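Local coordinates for pilus assembly protein CpaE (Caulobacter crescentus, PDB 4N0P) that takes part in pilus assembly and probably binds and hydrolyses ATP as a whole protein, of which this chain is only the receiver-like domain, at residues A[22-26]-A[71-75]; A[25-29]-A[61-66]; A[58-62]-A[77-81]. All blocks are in the same frame, centred on the assembly; numbering follows the deposited sequence.

In the fold
From the N terminus, strand 24-28 makes the first two contacts. Interaction 2 (25-29 with 61-66) closes the shorter of the two resulting loops, folding strand 24-28 against helix 58-65. Interaction 1 (22-26 with 71-75) spans a wider loop that contains the second partner of interaction 2, and pairs strand 24-28 with its sheet neighbour 74-77; the two contacts share I25 and H26 and touch where Y66 meets T71, P72 and V75. Interaction 3 (58-62 with 77-81) starts on the helix where interaction 2 ends, sharing A61 and A62, and crosses interaction 1 along the chain. It closes the shortest loop of all and fastens the start of that helix to the loop following strand 74-77.

Interaction 1 (A[22-26]-A[71-75]); sequences RITIH and TPSLV
P72 sets its CG over one face of the H26 imidazole, where strand 24-28 runs beside the start of strand 74-77. Going outward, CB of H26 comes 3.8 Å from CG of P72. The next atom, H26 CG, is closer, 3.5 Å from that same P72 CG, and ND1 meets both CG and CD of the proline, as does CE1; on the other flank CD2 and NE2 reach toward P72 CB. The outcome is a CH-pi contact in which P72 CG stands 3.4 Å above the ring plane, displaced toward the rim. ND1 is hydrogen-bonded to Y66 OH.

T24 and S73 grip each other reciprocally. S73 OG accepts from T24 N at 3.1 Å (173°), while S73 N donates to T24 OG1 at 3.3 Å (167°). A chi1 of 48° tucks T24 OG1 between its own backbone N and carbonyl carbon, facing the other chain segment. Beyond this pair parallel pairing takes over: L74 N bonds to T24 O, and H26 N reaches L74 O at 3.0 Å. I25 and L74 lie side by side on one face of the sheet (I25 CG1 to L74 CD2 4.0 Å), the face on which V140 of helix 133-144 packs against L74, whereas H26 and V75 point to the other.

In the receiver fold's five-stranded parallel sheet, strand 74-77 is central and 24-28 its neighbour. The T24 and S73 hydroxyls prolong the ladder at the strands' N-terminal ends, S73 from the preceding loop; their near-straight bonds are consistent with a fixed register, while the proline adds a weakly directional contact.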
ATOM      1  N   ARG A  22      12.733  -5.850   8.415  1.00 24.99           N
ATOM      2  CA  ARG A  22      12.456  -7.029   7.604  1.00 24.14           C
ATOM      3  C   ARG A  22      10.954  -7.316   7.638  1.00 27.45           C
ATOM      4  O   ARG A  22      10.413  -7.776   8.625  1.00 25.61           O
ATOM      5  CB  ARG A  22      13.288  -8.238   8.032  1.00 26.93           C
ATOM      6  CG  ARG A  22      13.158  -9.404   7.061  1.00 35.56           C
ATOM      7  CD  ARG A  22      14.104 -10.519   7.407  1.00 43.25           C
ATOM      8  NE  ARG A  22      13.844 -11.069   8.737  1.00 40.92           N
ATOM      9  CZ  ARG A  22      14.581 -12.014   9.310  1.00 56.51           C
ATOM     10  NH1 ARG A  22      15.632 -12.525   8.672  1.00 39.95           N
ATOM     11  NH2 ARG A  22      14.281 -12.451  10.528  1.00 39.34           N
ATOM     12  N   ILE A  23      10.303  -6.997   6.546  1.00 22.47           N
ATOM     13  CA  ILE A  23       8.869  -7.153   6.369  1.00 22.21           C
ATOM     14  C   ILE A  23       8.605  -7.717   4.980  1.00 25.87           C
ATOM     15  O   ILE A  23       9.488  -7.725   4.115  1.00 24.73           O
ATOM     16  CB  ILE A  23       8.137  -5.781   6.563  1.00 24.73           C
ATOM     17  CG1 ILE A  23       8.634  -4.710   5.536  1.00 24.01           C
ATOM     18  CG2 ILE A  23       8.207  -5.261   8.016  1.00 24.51           C
ATOM     19  CD1 ILE A  23       7.762  -3.480   5.445  1.00 26.01           C
ATOM     20  N   THR A  24       7.382  -8.189   4.777  1.00 18.83           N
ATOM     21  CA  THR A  24       6.909  -8.641   3.467  1.00 18.41           C
ATOM     22  C   THR A  24       5.872  -7.635   3.012  1.00 22.52           C
ATOM     23  O   THR A  24       4.987  -7.260   3.803  1.00 21.72           O
ATOM     24  CB  THR A  24       6.358 -10.068   3.517  1.00 31.31           C
ATOM     25  OG1 THR A  24       5.456 -10.163   4.637  1.00 40.76           O
ATOM     26  CG2 THR A  24       7.456 -11.104   3.664  1.00 28.68           C
ATOM     27  N   ILE A  25       6.006  -7.151   1.770  1.00 18.32           N
ATOM     28  CA  ILE A  25       5.093  -6.179   1.193  1.00 17.99           C
ATOM     29  C   ILE A  25       4.463  -6.766  -0.060  1.00 20.41           C
ATOM     30  O   ILE A  25       5.202  -7.211  -0.928  1.00 22.58           O
ATOM     31  CB  ILE A  25       5.801  -4.832   0.817  1.00 21.40           C
ATOM     32  CG1 ILE A  25       6.523  -4.163   2.007  1.00 22.13           C
ATOM     33  CG2 ILE A  25       4.799  -3.864   0.112  1.00 22.53           C
ATOM     34  CD1 ILE A  25       7.487  -2.974   1.576  1.00 22.33           C
ATOM     35  N   HIS A  26       3.144  -6.759  -0.166  1.00 18.53           N
ATOM     36  CA  HIS A  26       2.452  -7.176  -1.393  1.00 18.18           C
ATOM     37  C   HIS A  26       1.778  -5.955  -1.958  1.00 23.28           C
ATOM     38  O   HIS A  26       0.946  -5.354  -1.266  1.00 22.39           O
ATOM     39  CB  HIS A  26       1.417  -8.284  -1.141  1.00 18.97           C
ATOM     40  CG  HIS A  26       1.986  -9.624  -0.769  1.00 21.81           C
ATOM     41  ND1 HIS A  26       1.151 -10.685  -0.442  1.00 22.84           N
ATOM     42  CD2 HIS A  26       3.278 -10.022  -0.664  1.00 23.03           C
ATOM     43  CE1 HIS A  26       1.961 -11.687  -0.126  1.00 22.88           C
ATOM     44  NE2 HIS A  26       3.251 -11.343  -0.266  1.00 23.04           N
ATOM     45  N   THR A  71      -2.362 -12.648   4.936  1.00 19.09           N
ATOM     46  CA  THR A  71      -1.848 -11.344   4.527  1.00 19.28           C
ATOM     47  C   THR A  71      -0.399 -11.131   5.050  1.00 22.30           C
ATOM     48  O   THR A  71      -0.074 -11.589   6.165  1.00 20.91           O
ATOM     49  CB  THR A  71      -2.768 -10.209   4.981  1.00 20.27           C
ATOM     50  OG1 THR A  71      -3.070 -10.384   6.357  1.00 21.25           O
ATOM     51  CG2 THR A  71      -4.078 -10.147   4.190  1.00 23.04           C
ATOM     52  N   PRO A  72       0.451 -10.399   4.257  1.00 21.56           N
ATOM     53  CA  PRO A  72       1.830 -10.114   4.686  1.00 20.77           C
ATOM     54  C   PRO A  72       1.858  -8.944   5.693  1.00 21.78           C
ATOM     55  O   PRO A  72       0.807  -8.424   6.061  1.00 19.84           O
ATOM     56  CB  PRO A  72       2.509  -9.719   3.358  1.00 23.54           C
ATOM     57  CG  PRO A  72       1.440  -8.986   2.633  1.00 26.76           C
ATOM     58  CD  PRO A  72       0.191  -9.811   2.923  1.00 21.94           C
ATOM     59  N   SER A  73       3.067  -8.430   6.033  1.00 18.98           N
ATOM     60  CA  SER A  73       3.193  -7.297   6.950  1.00 18.78           C
ATOM     61  C   SER A  73       2.468  -6.055   6.427  1.00 21.26           C
ATOM     62  O   SER A  73       1.809  -5.352   7.189  1.00 20.56           O
ATOM     63  CB  SER A  73       4.673  -6.945   7.166  1.00 20.40           C
ATOM     64  OG  SER A  73       5.522  -8.085   7.212  1.00 23.69           O
ATOM     65  N   LEU A  74       2.573  -5.810   5.099  1.00 17.47           N
ATOM     66  CA  LEU A  74       2.029  -4.622   4.485  1.00 18.13           C
ATOM     67  C   LEU A  74       1.397  -4.951   3.140  1.00 20.36           C
ATOM     68  O   LEU A  74       2.018  -5.640   2.324  1.00 20.52           O
ATOM     69  CB  LEU A  74       3.157  -3.559   4.305  1.00 19.31           C
ATOM     70  CG  LEU A  74       2.764  -2.263   3.564  1.00 25.98           C
ATOM     71  CD1 LEU A  74       1.777  -1.473   4.363  1.00 28.03           C
ATOM     72  CD2 LEU A  74       3.966  -1.367   3.335  1.00 32.00           C
ATOM     73  N   VAL A  75       0.163  -4.514   2.949  1.00 17.00           N
ATOM     74  CA  VAL A  75      -0.598  -4.688   1.703  1.00 17.94           C
ATOM     75  C   VAL A  75      -0.784  -3.298   1.099  1.00 22.77           C
ATOM     76  O   VAL A  75      -1.356  -2.413   1.749  1.00 21.04           O
ATOM     77  CB  VAL A  75      -1.954  -5.407   1.923  1.00 22.59           C
ATOM     78  CG1 VAL A  75      -2.757  -5.448   0.615  1.00 23.89           C
ATOM     79  CG2 VAL A  75      -1.744  -6.828   2.451  1.00 22.07           C
TER

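Interaction 2 (A[25-29]-A[61-66]); sequences IHAFC and AAVDYY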
ATOM      1  N   ILE A  25       6.006  -7.151   1.770  1.00 18.32           N
ATOM      2  CA  ILE A  25       5.093  -6.179   1.193  1.00 17.99           C
ATOM      3  C   ILE A  25       4.463  -6.766  -0.060  1.00 20.41           C
ATOM      4  O   ILE A  25       5.202  -7.211  -0.928  1.00 22.58           O
ATOM      5  CB  ILE A  25       5.801  -4.832   0.817  1.00 21.40           C
ATOM      6  CG1 ILE A  25       6.523  -4.163   2.007  1.00 22.13           C
ATOM      7  CG2 ILE A  25       4.799  -3.864   0.112  1.00 22.53           C
ATOM      8  CD1 ILE A  25       7.487  -2.974   1.576  1.00 22.33           C
ATOM      9  N   HIS A  26       3.144  -6.759  -0.166  1.00 18.53           N
ATOM     10  CA  HIS A  26       2.452  -7.176  -1.393  1.00 18.18           C
ATOM     11  C   HIS A  26       1.778  -5.955  -1.958  1.00 23.28           C
ATOM     12  O   HIS A  26       0.946  -5.354  -1.266  1.00 22.39           O
ATOM     13  CB  HIS A  26       1.417  -8.284  -1.141  1.00 18.97           C
ATOM     14  CG  HIS A  26       1.986  -9.624  -0.769  1.00 21.81           C
ATOM     15  ND1 HIS A  26       1.151 -10.685  -0.442  1.00 22.84           N
ATOM     16  CD2 HIS A  26       3.278 -10.022  -0.664  1.00 23.03           C
ATOM     17  CE1 HIS A  26       1.961 -11.687  -0.126  1.00 22.88           C
ATOM     18  NE2 HIS A  26       3.251 -11.343  -0.266  1.00 23.04           N
ATOM     19  N   ALA A  27       2.144  -5.551  -3.192  1.00 18.67           N
ATOM     20  CA  ALA A  27       1.522  -4.382  -3.779  1.00 18.57           C
ATOM     21  C   ALA A  27       0.635  -4.847  -4.939  1.00 21.97           C
ATOM     22  O   ALA A  27       1.108  -5.502  -5.853  1.00 23.44           O
ATOM     23  CB  ALA A  27       2.600  -3.393  -4.256  1.00 20.05           C
ATOM     24  N   PHE A  28      -0.645  -4.573  -4.869  1.00 17.85           N
ATOM     25  CA  PHE A  28      -1.604  -4.919  -5.939  1.00 19.17           C
ATOM     26  C   PHE A  28      -1.931  -3.648  -6.632  1.00 25.36           C
ATOM     27  O   PHE A  28      -2.747  -2.876  -6.123  1.00 23.40           O
ATOM     28  CB  PHE A  28      -2.875  -5.588  -5.362  1.00 20.52           C
ATOM     29  CG  PHE A  28      -2.643  -6.976  -4.830  1.00 20.78           C
ATOM     30  CD1 PHE A  28      -2.163  -7.173  -3.539  1.00 22.62           C
ATOM     31  CD2 PHE A  28      -2.961  -8.094  -5.595  1.00 23.01           C
ATOM     32  CE1 PHE A  28      -1.933  -8.458  -3.056  1.00 23.22           C
ATOM     33  CE2 PHE A  28      -2.741  -9.375  -5.103  1.00 26.47           C
ATOM     34  CZ  PHE A  28      -2.215  -9.549  -3.840  1.00 25.54           C
ATOM     35  N   CYS A  29      -1.234  -3.377  -7.750  1.00 26.68           N
ATOM     36  CA  CYS A  29      -1.392  -2.125  -8.511  1.00 27.53           C
ATOM     37  C   CYS A  29      -2.421  -2.265  -9.602  1.00 31.56           C
ATOM     38  O   CYS A  29      -2.649  -3.355 -10.120  1.00 31.61           O
ATOM     39  CB  CYS A  29      -0.055  -1.667  -9.090  1.00 28.28           C
ATOM     40  SG  CYS A  29       1.301  -1.678  -7.894  1.00 32.25           S
ATOM     41  N   ALA A  61      -8.109  -7.896  -7.113  1.00 24.03           N
ATOM     42  CA  ALA A  61      -7.289  -9.111  -7.085  1.00 23.86           C
ATOM     43  C   ALA A  61      -6.776  -9.378  -5.679  1.00 26.51           C
ATOM     44  O   ALA A  61      -6.605 -10.535  -5.306  1.00 26.32           O
ATOM     45  CB  ALA A  61      -6.111  -8.975  -8.025  1.00 25.11           C
ATOM     46  N   ALA A  62      -6.541  -8.308  -4.900  1.00 22.27           N
ATOM     47  CA  ALA A  62      -6.072  -8.465  -3.512  1.00 21.22           C
ATOM     48  C   ALA A  62      -7.123  -9.199  -2.684  1.00 23.34           C
ATOM     49  O   ALA A  62      -6.795 -10.161  -1.997  1.00 23.06           O
ATOM     50  CB  ALA A  62      -5.763  -7.097  -2.891  1.00 22.22           C
ATOM     51  N   VAL A  63      -8.397  -8.774  -2.777  1.00 21.52           N
ATOM     52  CA  VAL A  63      -9.502  -9.398  -2.038  1.00 23.15           C
ATOM     53  C   VAL A  63      -9.580 -10.899  -2.405  1.00 29.47           C
ATOM     54  O   VAL A  63      -9.726 -11.745  -1.514  1.00 30.00           O
ATOM     55  CB  VAL A  63     -10.822  -8.648  -2.288  1.00 27.83           C
ATOM     56  CG1 VAL A  63     -12.025  -9.414  -1.709  1.00 28.18           C
ATOM     57  CG2 VAL A  63     -10.737  -7.238  -1.701  1.00 27.19           C
ATOM     58  N   ASP A  64      -9.452 -11.220  -3.702  1.00 27.19           N
ATOM     59  CA  ASP A  64      -9.495 -12.604  -4.164  0.50 26.78           C
ATOM     60  C   ASP A  64      -8.297 -13.407  -3.633  1.00 30.43           C
ATOM     61  O   ASP A  64      -8.489 -14.526  -3.146  1.00 31.32           O
ATOM     62  CB  ASP A  64      -9.546 -12.662  -5.704  0.50 28.04           C
ATOM     63  CG  ASP A  64     -10.775 -12.015  -6.318  0.50 40.65           C
ATOM     64  OD1 ASP A  64     -11.851 -12.052  -5.680  0.50 42.07           O
ATOM     65  OD2 ASP A  64     -10.662 -11.480  -7.440  0.50 47.25           O
ATOM     66  N   TYR A  65      -7.068 -12.831  -3.718  1.00 25.92           N
ATOM     67  CA  TYR A  65      -5.798 -13.453  -3.288  1.00 24.30           C
ATOM     68  C   TYR A  65      -5.852 -13.934  -1.827  1.00 27.81           C
ATOM     69  O   TYR A  65      -5.343 -15.012  -1.517  1.00 27.79           O
ATOM     70  CB  TYR A  65      -4.618 -12.440  -3.434  1.00 25.72           C
ATOM     71  CG  TYR A  65      -3.250 -13.085  -3.437  1.00 25.55           C
ATOM     72  CD1 TYR A  65      -2.539 -13.268  -2.253  1.00 25.57           C
ATOM     73  CD2 TYR A  65      -2.631 -13.448  -4.631  1.00 27.61           C
ATOM     74  CE1 TYR A  65      -1.296 -13.907  -2.244  1.00 21.81           C
ATOM     75  CE2 TYR A  65      -1.377 -14.073  -4.634  1.00 28.23           C
ATOM     76  CZ  TYR A  65      -0.732 -14.330  -3.437  1.00 30.99           C
ATOM     77  OH  TYR A  65       0.502 -14.944  -3.460  1.00 29.47           O
ATOM     78  N   TYR A  66      -6.387 -13.087  -0.928  1.00 23.53           N
ATOM     79  CA  TYR A  66      -6.347 -13.367   0.509  1.00 23.55           C
ATOM     80  C   TYR A  66      -7.513 -14.208   1.031  1.00 29.64           C
ATOM     81  O   TYR A  66      -7.585 -14.480   2.227  1.00 27.04           O
ATOM     82  CB  TYR A  66      -6.183 -12.068   1.308  1.00 22.89           C
ATOM     83  CG  TYR A  66      -4.875 -11.368   0.971  1.00 19.89           C
ATOM     84  CD1 TYR A  66      -3.644 -12.014   1.145  1.00 20.19           C
ATOM     85  CD2 TYR A  66      -4.865 -10.063   0.486  1.00 20.54           C
ATOM     86  CE1 TYR A  66      -2.435 -11.377   0.836  1.00 20.11           C
ATOM     87  CE2 TYR A  66      -3.659  -9.422   0.149  1.00 20.67           C
ATOM     88  CZ  TYR A  66      -2.453 -10.086   0.329  1.00 21.20           C
ATOM     89  OH  TYR A  66      -1.271  -9.458   0.029  1.00 21.28           O
TER
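H26 reaches across from strand 24-28 to the end of helix 58-65, where its ND1 and the hydroxyl of Y66 form a hydrogen bond of 2.8 Å. The oxygen approaches at the edge of the imidazole, near its plane, and also lies 3.2 Å from H26 CB, so that the phenol head fits closely into the angle between the ring and its stem. Either atom could supply the proton.

Next on this side of the strand comes F28, which carries most of the contact. Its chi1 of -70° sets CG opposite the carbonyl carbon and sends the ring out toward the helix. A62 covers one face: its CA sits 3.7 Å from the centroid of the F28 ring, almost directly above the centre, in a CH-pi contact, and its methyl leans over CG and CD1. A61 adds its CB 4.1 Å from F28 CD2.

Strand and helix pass with their axes 9.5 Å apart and their directions 133° from each other. Helix 58-65 belongs to a beta-alpha-beta crossover, leaving strand 51-55 and leading into strand 74-77; because strand 24-28 lies between those two in the sheet, the helix passes over it, and F28 is the main side chain between strand and helix.

The outer part of the F28 ring enters an aromatic cluster. Its edge is turned to the face of Y65 in an offset edge-to-face pair, with planes at 63° and F28 CZ 3.7 Å from Y65 CG. The Y66 side chain points back against that of F28: its ring meets F28 obliquely, CE2 lying 3.8 Å from F28 CE1, while its OH reaches the phenylalanine edge in the ring plane, 3.3 Å from F28 CE1, beside the bond to H26.

Interaction 3 (A[58-62]-A[77-81]); sequences GLEAA and VETLD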
ATOM      1  N   GLY A  58      -5.112  -4.935  -9.096  1.00 25.20           N
ATOM      2  CA  GLY A  58      -5.474  -4.000  -8.034  1.00 25.23           C
ATOM      3  C   GLY A  58      -6.147  -4.578  -6.808  1.00 24.79           C
ATOM      4  O   GLY A  58      -5.999  -5.765  -6.509  1.00 22.78           O
ATOM      5  N   LEU A  59      -6.907  -3.733  -6.091  1.00 22.63           N
ATOM      6  CA  LEU A  59      -7.595  -4.124  -4.862  1.00 21.30           C
ATOM      7  C   LEU A  59      -8.539  -5.327  -5.086  1.00 25.58           C
ATOM      8  O   LEU A  59      -8.640  -6.206  -4.224  1.00 25.25           O
ATOM      9  CB  LEU A  59      -8.359  -2.915  -4.316  1.00 22.00           C
ATOM     10  CG  LEU A  59      -9.211  -3.108  -3.071  1.00 26.03           C
ATOM     11  CD1 LEU A  59      -8.449  -3.774  -1.935  1.00 25.28           C
ATOM     12  CD2 LEU A  59      -9.737  -1.784  -2.610  1.00 29.49           C
ATOM     13  N   GLU A  60      -9.197  -5.396  -6.260  1.00 25.23           N
ATOM     14  CA  GLU A  60     -10.094  -6.523  -6.577  1.00 26.38           C
ATOM     15  C   GLU A  60      -9.333  -7.855  -6.526  1.00 27.97           C
ATOM     16  O   GLU A  60      -9.800  -8.799  -5.897  1.00 27.15           O
ATOM     17  CB  GLU A  60     -10.727  -6.314  -7.970  1.00 28.47           C
ATOM     18  CG  GLU A  60     -11.579  -5.051  -8.077  1.00 45.47           C
ATOM     19  CD  GLU A  60     -10.965  -3.689  -8.408  1.00 72.67           C
ATOM     20  OE1 GLU A  60      -9.755  -3.444  -8.169  1.00 37.97           O
ATOM     21  OE2 GLU A  60     -11.753  -2.820  -8.844  1.00 75.02           O
ATOM     22  N   ALA A  61      -8.109  -7.896  -7.113  1.00 24.03           N
ATOM     23  CA  ALA A  61      -7.289  -9.111  -7.085  1.00 23.86           C
ATOM     24  C   ALA A  61      -6.776  -9.378  -5.679  1.00 26.51           C
ATOM     25  O   ALA A  61      -6.605 -10.535  -5.306  1.00 26.32           O
ATOM     26  CB  ALA A  61      -6.111  -8.975  -8.025  1.00 25.11           C
ATOM     27  N   ALA A  62      -6.541  -8.308  -4.900  1.00 22.27           N
ATOM     28  CA  ALA A  62      -6.072  -8.465  -3.512  1.00 21.22           C
ATOM     29  C   ALA A  62      -7.123  -9.199  -2.684  1.00 23.34           C
ATOM     30  O   ALA A  62      -6.795 -10.161  -1.997  1.00 23.06           O
ATOM     31  CB  ALA A  62      -5.763  -7.097  -2.891  1.00 22.22           C
ATOM     32  N   VAL A  77      -2.539  -1.229  -2.009  1.00 19.20           N
ATOM     33  CA  VAL A  77      -3.593  -1.481  -2.997  1.00 19.35           C
ATOM     34  C   VAL A  77      -3.954  -0.221  -3.776  1.00 23.89           C
ATOM     35  O   VAL A  77      -3.816   0.902  -3.297  1.00 23.27           O
ATOM     36  CB  VAL A  77      -4.863  -2.104  -2.369  1.00 21.92           C
ATOM     37  CG1 VAL A  77      -4.598  -3.523  -1.855  1.00 21.50           C
ATOM     38  CG2 VAL A  77      -5.436  -1.204  -1.267  1.00 21.44           C
ATOM     39  N   GLU A  78      -4.532  -0.438  -4.963  1.00 21.79           N
ATOM     40  CA  GLU A  78      -4.960   0.643  -5.831  1.00 21.17           C
ATOM     41  C   GLU A  78      -6.164   0.148  -6.627  1.00 26.29           C
ATOM     42  O   GLU A  78      -6.278  -1.052  -6.881  1.00 26.04           O
ATOM     43  CB  GLU A  78      -3.780   0.987  -6.751  1.00 21.94           C
ATOM     44  CG  GLU A  78      -3.944   2.147  -7.686  1.00 24.67           C
ATOM     45  CD  GLU A  78      -2.777   2.346  -8.632  1.00 42.12           C
ATOM     46  OE1 GLU A  78      -2.235   1.334  -9.142  1.00 32.46           O
ATOM     47  OE2 GLU A  78      -2.417   3.520  -8.878  1.00 32.34           O
ATOM     48  N   THR A  79      -7.056   1.049  -7.015  1.00 26.55           N
ATOM     49  CA  THR A  79      -8.199   0.663  -7.865  1.00 28.18           C
ATOM     50  C   THR A  79      -8.389   1.713  -8.967  1.00 33.96           C
ATOM     51  O   THR A  79      -8.053   2.873  -8.752  1.00 32.94           O
ATOM     52  CB  THR A  79      -9.483   0.461  -7.033  1.00 37.43           C
ATOM     53  OG1 THR A  79     -10.538   0.053  -7.920  1.00 43.51           O
ATOM     54  CG2 THR A  79      -9.912   1.720  -6.281  1.00 35.35           C
ATOM     55  N   LEU A  80      -8.954   1.319 -10.116  1.00 34.65           N
ATOM     56  CA  LEU A  80      -9.299   2.275 -11.181  1.00 36.28           C
ATOM     57  C   LEU A  80     -10.777   2.712 -11.096  1.00 43.03           C
ATOM     58  O   LEU A  80     -11.215   3.542 -11.894  1.00 43.34           O
ATOM     59  CB  LEU A  80      -9.088   1.608 -12.559  1.00 36.88           C
ATOM     60  CG  LEU A  80      -7.694   1.142 -12.948  1.00 41.61           C
ATOM     61  CD1 LEU A  80      -7.782   0.046 -14.005  1.00 43.14           C
ATOM     62  CD2 LEU A  80      -6.886   2.281 -13.485  1.00 41.23           C
ATOM     63  N   ASP A  81     -11.550   2.128 -10.162  1.00 41.43           N
ATOM     64  CA  ASP A  81     -13.001   2.284 -10.150  1.00 43.05           C
ATOM     65  C   ASP A  81     -13.661   3.396  -9.274  1.00 49.00           C
ATOM     66  O   ASP A  81     -14.889   3.513  -9.318  1.00 50.15           O
ATOM     67  CB  ASP A  81     -13.645   0.931  -9.826  1.00 45.68           C
ATOM     68  CG  ASP A  81     -13.414  -0.124 -10.894  1.00 60.42           C
ATOM     69  OD1 ASP A  81     -13.289   0.248 -12.086  1.00 60.65           O
ATOM     70  OD2 ASP A  81     -13.399  -1.323 -10.548  1.00 70.63           O
TER
HETATM   71  O   HOH W   1      -9.039  -1.710 -10.598  1.00 44.32           O
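The carbonyl oxygen of E78 receives the backbone N-H of L59 at 2.9 Å, the donor tilted 28° from the carbonyl plane. G58 brings its CA to 3.3 Å from the same E78 O. With a positive phi and no CB, which would collide with this oxygen, the glycine lets the start of the helix come this close to the strand exit.

Next to this bond, L59 and V77 make the apolar part. With CG anti to the backbone N (chi1 177°), L59 directs CD1 over the valine, 3.9 Å from V77 CG1. The same V77 branch is wedged against the CB of A62, one turn along the helix. L86 and L89 of helix 83-94 pack on L59 as well.

The loop involved follows the third strand of the receiver fold, the region where response regulators carry their phosphoacceptor aspartate. E78, directly after that strand, sits near this position; its side chain leaves the backbone away from this helix, and its carboxylate is bound by T34 OG1 and the backbone nitrogens of A30 and R31.

E60, bent at its second torsion, swings its carboxylate around to T79 and D81. T79 OG1 gives E60 OE2 a weak hydrogen bond of 3.3 Å, and accepts from D81 N at 3.2 Å, which makes an ST turn. A water bridges the other oxygen, E60 OE1, to the backbone N of L80. E60 OE2 also lies only 2.8 Å from D81 OD2, two acceptors whose carboxylate planes stand 86° apart; such proximity would be expected to raise the pKa of one of them.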